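Local coordinates for protein succinate dehydrogenase subunit D (Mycolicibacterium smegmatis MC2 51, PDB 6LUM) that binds haem and menaquinone as a membrane subunit of succinate dehydrogenase and probably takes part in passing electrons from succinate to menaquinone, at residues B[60-65]-B[98-103]. Sequence-based numbering, arbitrary orientation.
Sequences FLALGH and MALLWL. With HEM (protoporphyrin IX containing Fe), chain S; MQ9 (menaquinone-9), chain C.
Leu100 spreads its two methyls over Leu61 and the His65 imidazole, CD1 lying 4.1 Å from Leu61 CB and also beside Ala62. CD2 comes obliquely to the imidazole, 3.6 Å from His65 CD2, the two side chains crossing at about a right angle. With CG anti to the backbone N (chi1 -179°), the Leu100 side chain is set to bring CD2 to this ring. The haem methyl carbon CMD packs on Leu100 CG at 3.6 Å. Leu61 extends the contact along helix 91-119: its CD1 sits 3.7 Å from CD1 of Leu103, approaching crosswise, and 4.0 Å from CB of Ala99. No hydrogen bond joins the two segments.

These are two membrane-spanning helices of the succinate dehydrogenase/fumarate reductase anchor fold; their local axes approach to 9.8 Å, with N-to-C directions 120° apart. Beside their crossing lies a haem site. The His65 ring, its CG anti to the backbone N (chi1 -166°), lies next to the haem iron, consistent with an axial ligand as in related haem-bearing anchors, but CE1 is the atom turned to the metal and ND1 and NE2 of His65 are each 3.5 Å from the iron, so the ring rotation in this model is doubtful. His47 of succinate dehydrogenase subunit C packs against His65. Replacing His65 with an alanine removes the imidazole, which would probably leave the haem iron without a ligand on this side and Leu100 CD2 facing a gap. Elsewhere on helix 91-119, Met98 and Trp102 touch a menaquinone-9, and Trp102 NE1 is hydrogen-bonded to Ser145 of helix 123-149.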
loop_
_atom_site.group_PDB
_atom_site.type_symbol
_atom_site.label_atom_id
_atom_site.label_comp_id
_atom_site.label_asym_id
_atom_site.label_seq_id
_atom_site.Cartn_x
_atom_site.Cartn_y
_atom_site.Cartn_z
ATOM N N PHE B 60 -16.850 18.215 41.459
ATOM C CA PHE B 60 -17.355 19.418 42.108
ATOM C C PHE B 60 -18.842 19.604 41.863
ATOM O O PHE B 60 -19.614 19.759 42.810
ATOM C CB PHE B 60 -16.576 20.628 41.618
ATOM C CG PHE B 60 -15.110 20.519 41.851
ATOM C CD1 PHE B 60 -14.584 20.710 43.109
ATOM C CD2 PHE B 60 -14.256 20.203 40.818
ATOM C CE1 PHE B 60 -13.235 20.600 43.327
ATOM C CE2 PHE B 60 -12.908 20.093 41.033
ATOM C CZ PHE B 60 -12.398 20.291 42.288
ATOM N N LEU B 61 -19.269 19.574 40.598
ATOM C CA LEU B 61 -20.673 19.861 40.310
ATOM C C LEU B 61 -21.608 18.889 41.022
ATOM O O LEU B 61 -22.494 19.307 41.772
ATOM C CB LEU B 61 -20.916 19.848 38.807
ATOM C CG LEU B 61 -20.232 20.955 38.013
ATOM C CD1 LEU B 61 -20.414 20.723 36.556
ATOM C CD2 LEU B 61 -20.769 22.288 38.378
ATOM N N ALA B 62 -21.409 17.585 40.834
ATOM C CA ALA B 62 -22.339 16.596 41.363
ATOM C C ALA B 62 -22.262 16.489 42.876
ATOM O O ALA B 62 -23.296 16.367 43.540
ATOM C CB ALA B 62 -22.076 15.238 40.727
ATOM N N LEU B 63 -21.063 16.529 43.457
ATOM C CA LEU B 63 -20.998 16.397 44.902
ATOM C C LEU B 63 -21.469 17.656 45.605
ATOM O O LEU B 63 -22.073 17.563 46.675
ATOM C CB LEU B 63 -19.587 16.022 45.334
ATOM C CG LEU B 63 -19.148 14.614 44.932
ATOM C CD1 LEU B 63 -17.961 14.200 45.745
ATOM C CD2 LEU B 63 -20.262 13.616 45.101
ATOM N N GLY B 64 -21.243 18.837 45.031
ATOM C CA GLY B 64 -21.805 20.037 45.617
ATOM C C GLY B 64 -23.314 20.067 45.530
ATOM O O GLY B 64 -23.986 20.493 46.471
ATOM N N HIS B 65 -23.870 19.613 44.405
ATOM C CA HIS B 65 -25.313 19.459 44.298
ATOM C C HIS B 65 -25.850 18.556 45.393
ATOM O O HIS B 65 -26.794 18.913 46.103
ATOM C CB HIS B 65 -25.660 18.891 42.931
ATOM C CG HIS B 65 -27.104 18.999 42.583
ATOM N ND1 HIS B 65 -27.994 17.978 42.800
ATOM C CD2 HIS B 65 -27.813 20.005 42.028
ATOM C CE1 HIS B 65 -29.192 18.353 42.400
ATOM N NE2 HIS B 65 -29.109 19.580 41.930
ATOM N N MET B 98 -27.115 24.050 34.689
ATOM C CA MET B 98 -26.972 23.787 33.263
ATOM C C MET B 98 -25.708 22.996 32.964
ATOM O O MET B 98 -25.737 22.040 32.179
ATOM C CB MET B 98 -26.971 25.083 32.479
ATOM C CG MET B 98 -27.093 24.875 30.993
ATOM S SD MET B 98 -28.661 24.170 30.499
ATOM C CE MET B 98 -29.283 25.457 29.458
ATOM N N ALA B 99 -24.586 23.380 33.572
ATOM C CA ALA B 99 -23.356 22.622 33.400
ATOM C C ALA B 99 -23.503 21.211 33.931
ATOM O O ALA B 99 -23.021 20.260 33.314
ATOM C CB ALA B 99 -22.208 23.330 34.096
ATOM N N LEU B 100 -24.162 21.049 35.075
ATOM C CA LEU B 100 -24.389 19.719 35.616
ATOM C C LEU B 100 -25.184 18.864 34.645
ATOM O O LEU B 100 -24.795 17.737 34.345
ATOM C CB LEU B 100 -25.093 19.830 36.962
ATOM C CG LEU B 100 -25.447 18.593 37.769
ATOM C CD1 LEU B 100 -24.284 17.679 37.886
ATOM C CD2 LEU B 100 -25.882 19.022 39.114
ATOM N N LEU B 101 -26.284 19.393 34.109
ATOM C CA LEU B 101 -27.093 18.629 33.163
ATOM C C LEU B 101 -26.287 18.211 31.950
ATOM O O LEU B 101 -26.276 17.037 31.577
ATOM C CB LEU B 101 -28.304 19.444 32.731
ATOM C CG LEU B 101 -29.163 18.888 31.603
ATOM C CD1 LEU B 101 -30.154 17.900 32.125
ATOM C CD2 LEU B 101 -29.870 20.015 30.950
ATOM N N TRP B 102 -25.595 19.155 31.322
ATOM C CA TRP B 102 -24.916 18.832 30.074
ATOM C C TRP B 102 -23.744 17.889 30.301
ATOM O O TRP B 102 -23.631 16.861 29.625
ATOM C CB TRP B 102 -24.488 20.115 29.373
ATOM C CG TRP B 102 -25.609 20.629 28.570
ATOM C CD1 TRP B 102 -26.641 21.373 29.012
ATOM C CD2 TRP B 102 -25.861 20.370 27.193
ATOM N NE1 TRP B 102 -27.517 21.619 27.998
ATOM C CE2 TRP B 102 -27.056 21.015 26.864
ATOM C CE3 TRP B 102 -25.181 19.670 26.199
ATOM C CZ2 TRP B 102 -27.588 20.983 25.587
ATOM C CZ3 TRP B 102 -25.710 19.639 24.936
ATOM C CH2 TRP B 102 -26.900 20.291 24.639
ATOM N N LEU B 103 -22.873 18.198 31.261
ATOM C CA LEU B 103 -21.740 17.327 31.534
ATOM C C LEU B 103 -22.197 15.944 31.962
ATOM O O LEU B 103 -21.667 14.940 31.487
ATOM C CB LEU B 103 -20.850 17.945 32.603
ATOM C CG LEU B 103 -19.947 19.082 32.151
ATOM C CD1 LEU B 103 -19.086 19.515 33.285
ATOM C CD2 LEU B 103 -19.104 18.661 30.993
HETATM C CHA HEM S . -32.216 19.096 39.479
HETATM C CHB HEM S . -32.843 17.234 43.875
HETATM C CHC HEM S . -29.362 14.111 42.937
HETATM C CHD HEM S . -28.459 16.294 38.721
HETATM C C1A HEM S . -32.524 18.821 40.776
HETATM C C2A HEM S . -33.150 19.848 41.566
HETATM C C3A HEM S . -33.331 19.334 42.766
HETATM C C4A HEM S . -32.811 17.992 42.744
HETATM C CMA HEM S . -33.956 19.959 44.022
HETATM C CAA HEM S . -33.492 21.233 40.957
HETATM C CBA HEM S . -33.568 22.419 41.908
HETATM C CGA HEM S . -32.329 23.255 41.839
HETATM O O1A HEM S . -32.117 24.094 42.741
HETATM O O2A HEM S . -31.545 23.076 40.890
HETATM C C1B HEM S . -31.979 16.206 44.002
HETATM C C2B HEM S . -31.951 15.289 45.090
HETATM C C3B HEM S . -30.977 14.417 44.838
HETATM C C4B HEM S . -30.390 14.763 43.564
HETATM C CMB HEM S . -32.902 15.407 46.291
HETATM C CAB HEM S . -30.522 13.208 45.673
HETATM C CBB HEM S . -31.293 12.635 46.594
HETATM C C1C HEM S . -28.832 14.437 41.715
HETATM C C2C HEM S . -27.773 13.725 41.052
HETATM C C3C HEM S . -27.527 14.338 39.892
HETATM C C4C HEM S . -28.431 15.436 39.783
HETATM C CMC HEM S . -27.094 12.485 41.661
HETATM C CAC HEM S . -26.522 14.032 38.768
HETATM C CBC HEM S . -25.788 12.924 38.709
HETATM C C1D HEM S . -29.404 17.252 38.529
HETATM C C2D HEM S . -29.554 18.102 37.390
HETATM C C3D HEM S . -30.594 18.890 37.580
HETATM C C4D HEM S . -31.133 18.560 38.866
HETATM C CMD HEM S . -28.658 18.076 36.163
HETATM C CAD HEM S . -31.117 19.957 36.609
HETATM C CBD HEM S . -32.541 19.600 36.221
HETATM C CGD HEM S . -32.942 20.366 35.007
HETATM O O1D HEM S . -34.125 20.291 34.616
HETATM O O2D HEM S . -32.072 21.054 34.442
HETATM N NA HEM S . -32.338 17.621 41.477
HETATM N NB HEM S . -31.028 15.869 43.077
HETATM N NC HEM S . -29.209 15.485 40.911
HETATM N ND HEM S . -30.380 17.564 39.424
HETATM FE FE HEM S . -30.766 16.599 41.197
HETATM C C5 MQ9 C . -27.428 29.726 28.415
HETATM C C5M MQ9 C . -27.171 30.233 26.991
HETATM C C4 MQ9 C . -28.664 30.012 29.029
HETATM O O4 MQ9 C . -29.671 30.775 28.330
HETATM C C3 MQ9 C . -28.935 29.563 30.329
HETATM C C2 MQ9 C . -27.996 28.849 30.995
HETATM C C1 MQ9 C . -26.745 28.563 30.375
HETATM O O1 MQ9 C . -25.741 27.805 31.068
HETATM C C6 MQ9 C . -26.476 29.008 29.090
HETATM C C3A MQ9 C . -30.236 29.874 30.947
HETATM C C3B MQ9 C . -30.509 29.414 32.262
HETATM C C3C MQ9 C . -29.555 28.682 32.939
HETATM C C3D MQ9 C . -28.274 28.383 32.328
HETATM C C7 MQ9 C . -25.122 28.668 28.441
HETATM C C8 MQ9 C . -25.284 27.375 27.516
HETATM C C9 MQ9 C . -24.280 26.176 27.697
HETATM C C10 MQ9 C . -24.766 25.033 26.902
HETATM C C11 MQ9 C . -24.123 25.727 29.175
HETATM C C12 MQ9 C . -23.623 24.260 29.244
HETATM C C13 MQ9 C . -22.153 24.125 29.848
HETATM C C14 MQ9 C . -21.155 23.411 28.913
HETATM C C15 MQ9 C . -21.879 22.685 27.783
HETATM C C16 MQ9 C . -20.371 22.412 29.706
#